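Local coordinates for uncharacterized protein (PDB 4ECO), which is of unknown function but, as a leucine-rich repeat protein, probably recognises and binds other proteins, at residues Gly70-Pro73 against Gly74-Leu77; Leu243-Asp246 against Asn247-Asp250; Glu367-Ala370 against Asn371-Gly374; Lys502-Asp505 against Asp506-Ala509; Arg627-Asp630 against Ala631-Ile634. One frame throughout, in Å; residues are numbered along the deposited sequence.

Contact 1. Residues Gly70-Pro73 against Gly74-Leu77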
loop_
_atom_site.group_PDB
_atom_site.type_symbol
_atom_site.label_atom_id
_atom_site.label_comp_id
_atom_site.label_asym_id
_atom_site.label_seq_id
_atom_site.Cartn_x
_atom_site.Cartn_y
_atom_site.Cartn_z
ATOM N N GLY A 70 27.191 5.648 -28.292
ATOM C CA GLY A 70 26.871 5.642 -26.869
ATOM C C GLY A 70 25.683 6.513 -26.524
ATOM O O GLY A 70 25.010 6.281 -25.512
ATOM N N ALA A 71 25.432 7.527 -27.383
ATOM C CA ALA A 71 24.336 8.483 -27.289
ATOM C C ALA A 71 23.026 7.823 -27.748
ATOM O O ALA A 71 22.693 7.801 -28.935
ATOM C CB ALA A 71 24.648 9.724 -28.104
ATOM N N GLN A 72 22.311 7.248 -26.774
ATOM C CA GLN A 72 21.072 6.528 -27.007
ATOM C C GLN A 72 20.065 6.763 -25.917
ATOM O O GLN A 72 20.431 6.739 -24.737
ATOM C CB GLN A 72 21.304 4.986 -27.101
ATOM C CG GLN A 72 22.314 4.480 -28.145
ATOM C CD GLN A 72 21.997 4.872 -29.549
ATOM O OE1 GLN A 72 20.886 5.311 -29.865
ATOM N NE2 GLN A 72 22.988 4.747 -30.424
ATOM N N PRO A 73 18.760 6.860 -26.291
ATOM C CA PRO A 73 17.715 6.950 -25.260
ATOM C C PRO A 73 17.704 5.671 -24.392
ATOM O O PRO A 73 17.674 4.559 -24.915
ATOM C CB PRO A 73 16.435 7.127 -26.085
ATOM C CG PRO A 73 16.740 6.563 -27.411
ATOM C CD PRO A 73 18.169 6.855 -27.653
ATOM N N GLY A 74 17.841 5.846 -23.083
ATOM C CA GLY A 74 17.874 4.736 -22.137
ATOM C C GLY A 74 19.271 4.255 -21.786
ATOM O O GLY A 74 19.437 3.279 -21.032
ATOM N N VAL A 75 20.295 4.953 -22.337
ATOM C CA VAL A 75 21.700 4.621 -22.111
ATOM C C VAL A 75 22.416 5.810 -21.516
ATOM O O VAL A 75 22.342 6.904 -22.063
ATOM C CB VAL A 75 22.432 4.135 -23.394
ATOM C CG1 VAL A 75 23.910 3.860 -23.112
ATOM C CG2 VAL A 75 21.755 2.902 -23.993
ATOM N N SER A 76 23.113 5.573 -20.387
ATOM C CA SER A 76 23.994 6.511 -19.697
ATOM C C SER A 76 25.459 6.080 -19.889
ATOM O O SER A 76 25.788 4.883 -19.851
ATOM C CB SER A 76 23.655 6.594 -18.208
ATOM O OG SER A 76 24.079 5.475 -17.448
ATOM N N LEU A 77 26.323 7.064 -20.085
ATOM C CA LEU A 77 27.762 6.849 -20.218
ATOM C C LEU A 77 28.518 7.547 -19.088
ATOM O O LEU A 77 27.929 8.298 -18.310
ATOM C CB LEU A 77 28.286 7.366 -21.585
ATOM C CG LEU A 77 27.502 7.028 -22.835
ATOM C CD1 LEU A 77 28.124 7.670 -24.003
ATOM C CD2 LEU A 77 27.358 5.498 -23.040
HETATM O O HOH W 1 23.896 8.035 -23.921
#
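Between Q72 and V75 the chain reverses in a type II beta turn, with P73 and G74 at its two corners. The amide N of V75 closes it on O of Q72 at 3.0 Å, the N-H bent to 147° and the donor standing above the carbonyl plane. The two arms, G70-P73 and G74-L77, run 151° apart, and they splay from a CA separation of 5.3 Å at Q72 and V75 to 6.8 Å at G70 and L77. A water sits between the arms, donating to O of G70 at 2.6 Å and to O of V75, so two carbonyls that could not bond each other are joined.

Side chains fill in beside this backbone. V75 turns CG1 anti to its backbone N (chi1 178°), which lays that methyl against O of G70, while CG2 rests on CB of Q72 at 3.8 Å. L77 points at the opposing arm and packs both its methyls on the backbone of G70, CD2 being 3.5 Å from O of G70. Q72 sends its amide the other way, where NE2 is held by O of W69 and O of N61. At the corner, O of P73 accepts from NE1 of W60. G74 has positive phi, as this turn type favours for glycine at its second corner. A Pro-Gly type II turn thus delivers the chain into strand 75-77, which pairs antiparallel with strand 83-87, an arrangement consistent with an N-terminal cap of a leucine-rich repeat domain.

Contact 2. Residues Leu243-Asp246 against Asn247-Asp250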
loop_
_atom_site.group_PDB
_atom_site.type_symbol
_atom_site.label_atom_id
_atom_site.label_comp_id
_atom_site.label_asym_id
_atom_site.label_seq_id
_atom_site.Cartn_x
_atom_site.Cartn_y
_atom_site.Cartn_z
ATOM N N LEU A 243 33.356 -17.015 -14.277
ATOM C CA LEU A 243 32.389 -16.026 -13.833
ATOM C C LEU A 243 31.514 -16.636 -12.739
ATOM O O LEU A 243 31.173 -17.831 -12.784
ATOM C CB LEU A 243 31.539 -15.511 -15.003
ATOM C CG LEU A 243 32.260 -14.993 -16.266
ATOM C CD1 LEU A 243 31.276 -14.798 -17.379
ATOM C CD2 LEU A 243 32.992 -13.686 -16.018
ATOM N N LYS A 244 31.201 -15.832 -11.723
ATOM C CA LYS A 244 30.439 -16.300 -10.576
ATOM C C LYS A 244 29.467 -15.253 -10.135
ATOM O O LYS A 244 29.779 -14.059 -10.174
ATOM C CB LYS A 244 31.390 -16.650 -9.404
ATOM C CG LYS A 244 32.218 -17.916 -9.597
ATOM C CD LYS A 244 33.437 -17.965 -8.677
ATOM C CE LYS A 244 34.093 -19.328 -8.741
ATOM N NZ LYS A 244 35.387 -19.387 -8.010
ATOM N N TRP A 245 28.306 -15.701 -9.640
ATOM C CA TRP A 245 27.302 -14.801 -9.078
ATOM C C TRP A 245 27.823 -14.155 -7.792
ATOM O O TRP A 245 27.426 -13.033 -7.478
ATOM C CB TRP A 245 25.974 -15.515 -8.821
ATOM C CG TRP A 245 25.192 -15.803 -10.072
ATOM C CD1 TRP A 245 24.860 -17.031 -10.562
ATOM C CD2 TRP A 245 24.648 -14.844 -10.996
ATOM N NE1 TRP A 245 24.117 -16.900 -11.715
ATOM C CE2 TRP A 245 23.990 -15.570 -12.015
ATOM C CE3 TRP A 245 24.667 -13.434 -11.074
ATOM C CZ2 TRP A 245 23.365 -14.940 -13.102
ATOM C CZ3 TRP A 245 24.027 -12.806 -12.138
ATOM C CH2 TRP A 245 23.376 -13.555 -13.130
ATOM N N ASP A 246 28.765 -14.827 -7.097
ATOM C CA ASP A 246 29.365 -14.320 -5.870
ATOM C C ASP A 246 30.143 -13.023 -6.096
ATOM O O ASP A 246 30.253 -12.232 -5.170
ATOM C CB ASP A 246 30.286 -15.366 -5.232
ATOM C CG ASP A 246 30.705 -15.005 -3.809
ATOM O OD1 ASP A 246 29.812 -14.898 -2.932
ATOM O OD2 ASP A 246 31.929 -14.820 -3.573
ATOM N N ASN A 247 30.620 -12.780 -7.323
ATOM C CA ASN A 247 31.402 -11.591 -7.674
ATOM C C ASN A 247 30.537 -10.324 -7.856
ATOM O O ASN A 247 31.093 -9.219 -7.834
ATOM C CB ASN A 247 32.214 -11.854 -8.934
ATOM C CG ASN A 247 33.222 -12.956 -8.769
ATOM O OD1 ASN A 247 33.332 -13.828 -9.622
ATOM N ND2 ASN A 247 33.942 -12.973 -7.645
ATOM N N LEU A 248 29.201 -10.470 -7.982
ATOM C CA LEU A 248 28.286 -9.336 -8.090
ATOM C C LEU A 248 27.932 -8.843 -6.670
ATOM O O LEU A 248 26.807 -8.993 -6.157
ATOM C CB LEU A 248 27.050 -9.713 -8.919
ATOM C CG LEU A 248 27.164 -9.448 -10.435
ATOM C CD1 LEU A 248 28.282 -10.287 -11.092
ATOM C CD2 LEU A 248 25.841 -9.694 -11.115
ATOM N N LYS A 249 28.954 -8.260 -6.040
ATOM C CA LYS A 249 28.959 -7.761 -4.673
ATOM C C LYS A 249 28.123 -6.475 -4.482
ATOM O O LYS A 249 27.734 -6.172 -3.355
ATOM C CB LYS A 249 30.411 -7.482 -4.255
ATOM C CG LYS A 249 31.366 -8.701 -4.268
ATOM C CD LYS A 249 31.137 -9.703 -3.148
ATOM C CE LYS A 249 32.124 -10.840 -3.201
ATOM N NZ LYS A 249 31.674 -11.997 -2.376
ATOM N N ASP A 250 27.855 -5.729 -5.568
ATOM C CA ASP A 250 27.128 -4.464 -5.519
ATOM C C ASP A 250 25.652 -4.590 -5.935
ATOM O O ASP A 250 24.912 -3.603 -5.814
ATOM C CB ASP A 250 27.823 -3.435 -6.426
ATOM C CG ASP A 250 29.126 -2.845 -5.888
ATOM O OD1 ASP A 250 29.455 -3.100 -4.688
ATOM O OD2 ASP A 250 29.795 -2.087 -6.649
#
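K249 folds back to D246, and its NZ forms a salt bridge with OD2 of the aspartate at 3.1 Å. The ammonium approaches from above the carboxylate plane, 54° out of it. The lysine gets there by bending at its second torsion (chi2 -72°), which carries its methylenes past the carbonyl of D246. This pair keeps to the surface, whereas L248 is buried beneath the turn. On another side of the turn W245 and L248 lie alongside each other and point the same way; CD2 of L248 touches the indole at its edge, 3.7 Å from CZ3 of W245. N247 leans back over K244, its OD1 near CB of that lysine at 3.4 Å.

Two backbone bonds hold the K244/N247 and W245/L248 pairs three residues apart: N247 N to O of K244, and L248 N to O of W245 at 3.2 Å. This is the pattern of a 3-10 turn, here in the connection between helix 233-238 and strand 253-257, consistent with the short turns on the convex side of leucine-rich repeat solenoids. The turn ends at L248, the centre of an inverse gamma turn, where N of K249 makes a weak bond to O of N247.

Farther out, the indole of W245 meets the ring of F268, the planes inclined at about 35°, and also packs on M203 and C224.

Contact 3. Residues Glu367-Ala370 against Asn371-Gly374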
loop_
_atom_site.group_PDB
_atom_site.type_symbol
_atom_site.label_atom_id
_atom_site.label_comp_id
_atom_site.label_asym_id
_atom_site.label_seq_id
_atom_site.Cartn_x
_atom_site.Cartn_y
_atom_site.Cartn_z
ATOM N N GLU A 367 -5.309 -16.068 11.504
ATOM C CA GLU A 367 -4.604 -15.748 12.740
ATOM C C GLU A 367 -3.223 -15.185 12.486
ATOM O O GLU A 367 -2.494 -15.709 11.648
ATOM C CB GLU A 367 -4.482 -17.032 13.575
ATOM C CG GLU A 367 -4.209 -16.854 15.062
ATOM C CD GLU A 367 -4.332 -18.131 15.878
ATOM O OE1 GLU A 367 -5.092 -19.038 15.467
ATOM O OE2 GLU A 367 -3.657 -18.224 16.929
ATOM N N ILE A 368 -2.855 -14.140 13.246
ATOM C CA ILE A 368 -1.519 -13.540 13.274
ATOM C C ILE A 368 -0.891 -13.989 14.602
ATOM O O ILE A 368 -1.467 -13.737 15.673
ATOM C CB ILE A 368 -1.547 -12.013 13.081
ATOM C CG1 ILE A 368 -2.137 -11.609 11.693
ATOM C CG2 ILE A 368 -0.181 -11.378 13.369
ATOM C CD1 ILE A 368 -1.333 -12.002 10.407
ATOM N N PRO A 369 0.239 -14.734 14.547
ATOM C CA PRO A 369 0.834 -15.288 15.785
ATOM C C PRO A 369 1.385 -14.228 16.707
ATOM O O PRO A 369 1.658 -13.108 16.268
ATOM C CB PRO A 369 1.969 -16.181 15.273
ATOM C CG PRO A 369 2.318 -15.610 13.960
ATOM C CD PRO A 369 1.015 -15.145 13.361
ATOM N N ALA A 370 1.561 -14.610 17.980
ATOM C CA ALA A 370 2.041 -13.751 19.070
ATOM C C ALA A 370 3.398 -13.115 18.754
ATOM O O ALA A 370 3.619 -11.942 19.092
ATOM C CB ALA A 370 2.140 -14.559 20.352
ATOM N N ASN A 371 4.267 -13.865 18.068
ATOM C CA ASN A 371 5.596 -13.377 17.761
ATOM C C ASN A 371 5.785 -13.103 16.282
ATOM O O ASN A 371 6.908 -13.233 15.763
ATOM C CB ASN A 371 6.625 -14.414 18.231
ATOM C CG ASN A 371 7.788 -13.771 18.937
ATOM O OD1 ASN A 371 7.627 -12.759 19.638
ATOM N ND2 ASN A 371 8.983 -14.372 18.819
ATOM N N PHE A 372 4.705 -12.686 15.592
ATOM C CA PHE A 372 4.769 -12.505 14.149
ATOM C C PHE A 372 5.987 -11.672 13.728
ATOM O O PHE A 372 6.773 -12.145 12.896
ATOM C CB PHE A 372 3.496 -11.906 13.579
ATOM C CG PHE A 372 3.570 -11.881 12.076
ATOM C CD1 PHE A 372 3.574 -13.072 11.342
ATOM C CD2 PHE A 372 3.700 -10.676 11.390
ATOM C CE1 PHE A 372 3.692 -13.056 9.948
ATOM C CE2 PHE A 372 3.808 -10.658 9.992
ATOM C CZ PHE A 372 3.801 -11.849 9.281
ATOM N N CYS A 373 6.167 -10.469 14.335
ATOM C CA CYS A 373 7.287 -9.572 14.048
ATOM C C CYS A 373 7.386 -8.441 15.078
ATOM O O CYS A 373 6.494 -8.256 15.903
ATOM C CB CYS A 373 7.139 -8.991 12.646
ATOM S SG CYS A 373 5.747 -7.849 12.477
ATOM N N GLY A 374 8.463 -7.662 14.954
ATOM C CA GLY A 374 8.709 -6.435 15.692
ATOM C C GLY A 374 8.481 -5.284 14.729
ATOM O O GLY A 374 8.087 -5.513 13.578
#
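One backbone hydrogen bond joins the two segments: N of F372 donates to O of P369 at 3.1 Å, with the N-H bent to 144° and the donor well above the carbonyl plane. It closes a type I beta turn whose corners, A370 and N371, lie at the surface.

Apolar contacts fill the inner side. F372 swings its ring anti to the backbone N (chi1 -174°), which drops it below the turn, alongside I368 and P369. CG2 of I368 rests on CB of F372 at 3.7 Å and approaches the ring at a slant. CG of P369 comes in at the ring edge, near its plane, 3.9 Å from CD1 of F372.

An aromatic contact carries the core onward, as the rings of F372 and F349 meet edge-to-face. F372 also bears on F320 and on L358 of strand 354-359, while I368 reaches L346 and L389. A buried phenylalanine thus plugs the interior beneath a tight turn that leads the chain into strand 373-375, paired parallel with strand 354-359: the stacked, coiled architecture of a leucine-rich repeat solenoid.

Contact 4. Residues Lys502-Asp505 against Asp506-Ala509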
loop_
_atom_site.group_PDB
_atom_site.type_symbol
_atom_site.label_atom_id
_atom_site.label_comp_id
_atom_site.label_asym_id
_atom_site.label_seq_id
_atom_site.Cartn_x
_atom_site.Cartn_y
_atom_site.Cartn_z
ATOM N N LYS A 502 -28.600 2.818 21.801
ATOM C CA LYS A 502 -28.147 3.571 22.965
ATOM C C LYS A 502 -26.663 3.814 23.015
ATOM O O LYS A 502 -25.861 2.975 22.617
ATOM C CB LYS A 502 -28.519 2.828 24.265
ATOM C CG LYS A 502 -29.583 3.506 25.111
ATOM C CD LYS A 502 -30.203 2.521 26.119
ATOM C CE LYS A 502 -31.105 1.467 25.488
ATOM N NZ LYS A 502 -31.626 0.495 26.488
ATOM N N LEU A 503 -26.314 4.954 23.611
ATOM C CA LEU A 503 -24.948 5.304 23.936
ATOM C C LEU A 503 -24.873 5.351 25.486
ATOM O O LEU A 503 -25.569 4.559 26.139
ATOM C CB LEU A 503 -24.471 6.595 23.236
ATOM C CG LEU A 503 -24.400 6.589 21.683
ATOM C CD1 LEU A 503 -23.732 7.837 21.194
ATOM C CD2 LEU A 503 -23.644 5.374 21.122
ATOM N N SER A 504 -24.024 6.216 26.071
ATOM C CA SER A 504 -23.807 6.372 27.516
ATOM C C SER A 504 -23.226 7.725 27.773
ATOM O O SER A 504 -22.905 8.435 26.815
ATOM C CB SER A 504 -22.879 5.288 28.060
ATOM O OG SER A 504 -21.661 5.229 27.332
ATOM N N ASP A 505 -23.040 8.092 29.052
ATOM C CA ASP A 505 -22.476 9.395 29.407
ATOM C C ASP A 505 -20.975 9.417 29.159
ATOM O O ASP A 505 -20.320 10.435 29.405
ATOM C CB ASP A 505 -22.810 9.752 30.849
ATOM C CG ASP A 505 -24.255 10.147 31.021
ATOM O OD1 ASP A 505 -25.068 9.878 30.085
ATOM O OD2 ASP A 505 -24.590 10.696 32.094
ATOM N N ASP A 506 -20.454 8.304 28.600
ATOM C CA ASP A 506 -19.081 8.158 28.144
ATOM C C ASP A 506 -18.799 9.106 27.001
ATOM O O ASP A 506 -17.639 9.304 26.664
ATOM C CB ASP A 506 -18.810 6.710 27.660
ATOM C CG ASP A 506 -18.622 5.636 28.712
ATOM O OD1 ASP A 506 -18.765 5.950 29.924
ATOM O OD2 ASP A 506 -18.332 4.478 28.329
ATOM N N PHE A 507 -19.843 9.625 26.333
ATOM C CA PHE A 507 -19.662 10.484 25.166
ATOM C C PHE A 507 -19.694 11.996 25.539
ATOM O O PHE A 507 -19.311 12.841 24.726
ATOM C CB PHE A 507 -20.711 10.129 24.123
ATOM C CG PHE A 507 -20.427 8.777 23.494
ATOM C CD1 PHE A 507 -20.941 7.608 24.050
ATOM C CD2 PHE A 507 -19.636 8.674 22.348
ATOM C CE1 PHE A 507 -20.666 6.367 23.474
ATOM C CE2 PHE A 507 -19.376 7.431 21.764
ATOM C CZ PHE A 507 -19.881 6.288 22.336
ATOM N N ARG A 508 -20.045 12.317 26.792
ATOM C CA ARG A 508 -20.051 13.684 27.299
ATOM C C ARG A 508 -18.594 14.188 27.445
ATOM O O ARG A 508 -17.658 13.384 27.458
ATOM C CB ARG A 508 -20.825 13.748 28.630
ATOM C CG ARG A 508 -22.269 13.266 28.467
ATOM C CD ARG A 508 -23.106 13.334 29.729
ATOM N NE ARG A 508 -23.205 14.680 30.301
ATOM C CZ ARG A 508 -23.975 15.654 29.818
ATOM N NH1 ARG A 508 -24.681 15.466 28.703
ATOM N NH2 ARG A 508 -24.019 16.834 30.422
ATOM N N ALA A 509 -18.406 15.515 27.523
ATOM C CA ALA A 509 -17.096 16.174 27.598
ATOM C C ALA A 509 -16.247 15.724 28.825
ATOM O O ALA A 509 -15.037 15.997 28.880
ATOM C CB ALA A 509 -17.299 17.666 27.638
#
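L503 lies over the ring of F507, and this pair forms the dense, buried side of the contact. CD1 of L503 stands over the middle of one face, 4.0 Å from the ring centroid of F507 and 9° off the normal, a CH-pi contact. CB of L503 adds a second touch at CD1 of F507, 3.8 Å away, and the two side chains cross at about a right angle. The ring edge is occupied by O of S504, lying in the ring plane at 3.5 Å from CD1 of F507. That same carbonyl accepts a weak bond from N of F507.

Buried polar groups of the turn are answered from a neighbouring loop: OG of S504 bonds to O of I472, and OD2 of D506 takes the backbone N-H groups of S476 and L477.

The outer side is looser. D505 and R508 run side by side, with CG of D505 3.6 Å from CD of R508, yet OD2 of D505 and NE of R508 stay 4.6 Å apart. The carboxylate oxygen sits well out of the guanidinium plane, so any attraction is probably only one of charge, with no N-H pointing at the oxygen. A backbone bond also joins the two residues: N of R508 donates to O of D505 at 3.2 Å. Two successive i to i+3 bonds, the first weak, make a 3-10 turn, here joining strands 492-494 and 517-519 with its apolar side turned inward, consistent with the convex connections of leucine-rich repeats.

Contact 5. Residues Arg627-Asp630 against Ala631-Ile634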
loop_
_atom_site.group_PDB
_atom_site.type_symbol
_atom_site.label_atom_id
_atom_site.label_comp_id
_atom_site.label_asym_id
_atom_site.label_seq_id
_atom_site.Cartn_x
_atom_site.Cartn_y
_atom_site.Cartn_z
ATOM N N ARG A 627 -40.309 27.005 7.265
ATOM C CA ARG A 627 -40.759 28.378 7.457
ATOM C C ARG A 627 -39.571 29.350 7.429
ATOM O O ARG A 627 -38.437 28.964 7.722
ATOM C CB ARG A 627 -41.543 28.520 8.788
ATOM C CG ARG A 627 -42.926 27.839 8.799
ATOM C CD ARG A 627 -43.072 26.764 9.872
ATOM N NE ARG A 627 -44.368 26.077 9.788
ATOM C CZ ARG A 627 -45.441 26.368 10.524
ATOM N NH1 ARG A 627 -45.390 27.332 11.437
ATOM N NH2 ARG A 627 -46.569 25.687 10.363
ATOM N N GLY A 628 -39.856 30.593 7.064
ATOM C CA GLY A 628 -38.893 31.688 7.078
ATOM C C GLY A 628 -37.977 31.905 5.895
ATOM O O GLY A 628 -37.062 32.731 5.988
ATOM N N CYS A 629 -38.197 31.188 4.782
ATOM C CA CYS A 629 -37.343 31.345 3.608
ATOM C C CYS A 629 -38.143 31.092 2.332
ATOM O O CYS A 629 -38.316 29.940 1.920
ATOM C CB CYS A 629 -36.124 30.437 3.690
ATOM S SG CYS A 629 -34.815 30.868 2.515
ATOM N N ASP A 630 -38.642 32.190 1.717
ATOM C CA ASP A 630 -39.456 32.132 0.507
ATOM C C ASP A 630 -38.628 31.661 -0.683
ATOM O O ASP A 630 -39.141 30.918 -1.538
ATOM C CB ASP A 630 -40.075 33.503 0.223
ATOM C CG ASP A 630 -41.033 34.001 1.295
ATOM O OD1 ASP A 630 -41.908 33.213 1.728
ATOM O OD2 ASP A 630 -40.975 35.206 1.628
ATOM N N ALA A 631 -37.328 32.048 -0.686
ATOM C CA ALA A 631 -36.335 31.762 -1.720
ATOM C C ALA A 631 -36.124 30.255 -1.953
ATOM O O ALA A 631 -35.437 29.884 -2.919
ATOM C CB ALA A 631 -35.010 32.405 -1.344
ATOM N N LEU A 632 -36.701 29.391 -1.077
ATOM C CA LEU A 632 -36.542 27.939 -1.169
ATOM C C LEU A 632 -37.624 27.288 -2.031
ATOM O O LEU A 632 -37.512 26.097 -2.314
ATOM C CB LEU A 632 -36.526 27.298 0.229
ATOM C CG LEU A 632 -35.275 27.542 1.078
ATOM C CD1 LEU A 632 -35.425 26.910 2.431
ATOM C CD2 LEU A 632 -34.017 27.046 0.403
ATOM N N ASP A 633 -38.637 28.068 -2.482
ATOM C CA ASP A 633 -39.753 27.627 -3.338
ATOM C C ASP A 633 -40.506 26.462 -2.649
ATOM O O ASP A 633 -40.650 25.378 -3.212
ATOM C CB ASP A 633 -39.246 27.246 -4.761
ATOM C CG ASP A 633 -40.301 26.840 -5.791
ATOM O OD1 ASP A 633 -41.483 27.234 -5.625
ATOM O OD2 ASP A 633 -39.941 26.148 -6.773
ATOM N N ILE A 634 -40.980 26.707 -1.417
ATOM C CA ILE A 634 -41.712 25.709 -0.636
ATOM C C ILE A 634 -43.135 25.551 -1.233
ATOM O O ILE A 634 -43.902 26.520 -1.266
ATOM C CB ILE A 634 -41.716 26.092 0.878
ATOM C CG1 ILE A 634 -40.273 26.278 1.437
ATOM C CG2 ILE A 634 -42.542 25.109 1.731
ATOM C CD1 ILE A 634 -39.288 25.039 1.306
#
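C629 and D630 meet L632 and D633 in a short 3-10 turn close to the C-terminus. The approach to it begins at R627, the last residue of strand 625-627. G628 follows with positive phi, 85°, a conformation that suits glycine and bends the chain from the strand towards the turn.

C629 carries the apolar part. Its SG lies anti to the backbone N (chi1 -165°), on the side where L632 also turns, and sits 3.7 Å from CG of L632. CB of C629 meets CD1 of the same leucine at 3.8 Å, so the leucine covers both atoms of the cysteine side chain. CB of A631 flanks the sulfur more distantly, at 4.2 Å from SG of C629. The carbonyl of C629 receives a weak bond from N of L632, 3.4 Å away.

D630 contributes mainly backbone. Its O accepts from N of D633 at 3.0 Å, a nearly straight bond with the N-H at 165°, while its carboxylate belongs to the exposed side. D633 then takes a left-handed backbone conformation, which lets I634 turn back so that CG1 nears O of C629.

Beyond the turn, SG of C629 is joined to SG of C608 at the start of helix 608-612, and L632 packs on I611 of that helix, on I626 and on L604. The covalent bond thus ties the turn to the helix, and the buried leucine packs beside the sulfur, shielding that flank of the disulfide with hydrocarbon.

Overall arrangement
The five contacts are local turns strung in sequence order along an elongated solenoid. Contacts 1 and 2 lie towards the N-terminal side, their centres about 25 Å apart, and both are on the opposite side of the chain's centre from contact 4. Contact 3 lies between, its centre about 35 Å from those of contacts 2 and 4 alike, and the centres of contacts 4 and 5 are about 36 Å apart. The widest separation, about 80 Å between centres, is that of contacts 2 and 5. None touches another. A sodium ion bound by E117 and S192 lies about 12 Å from G74 in contact 1, whereas contact 5 holds one half of the C608-C629 disulfide.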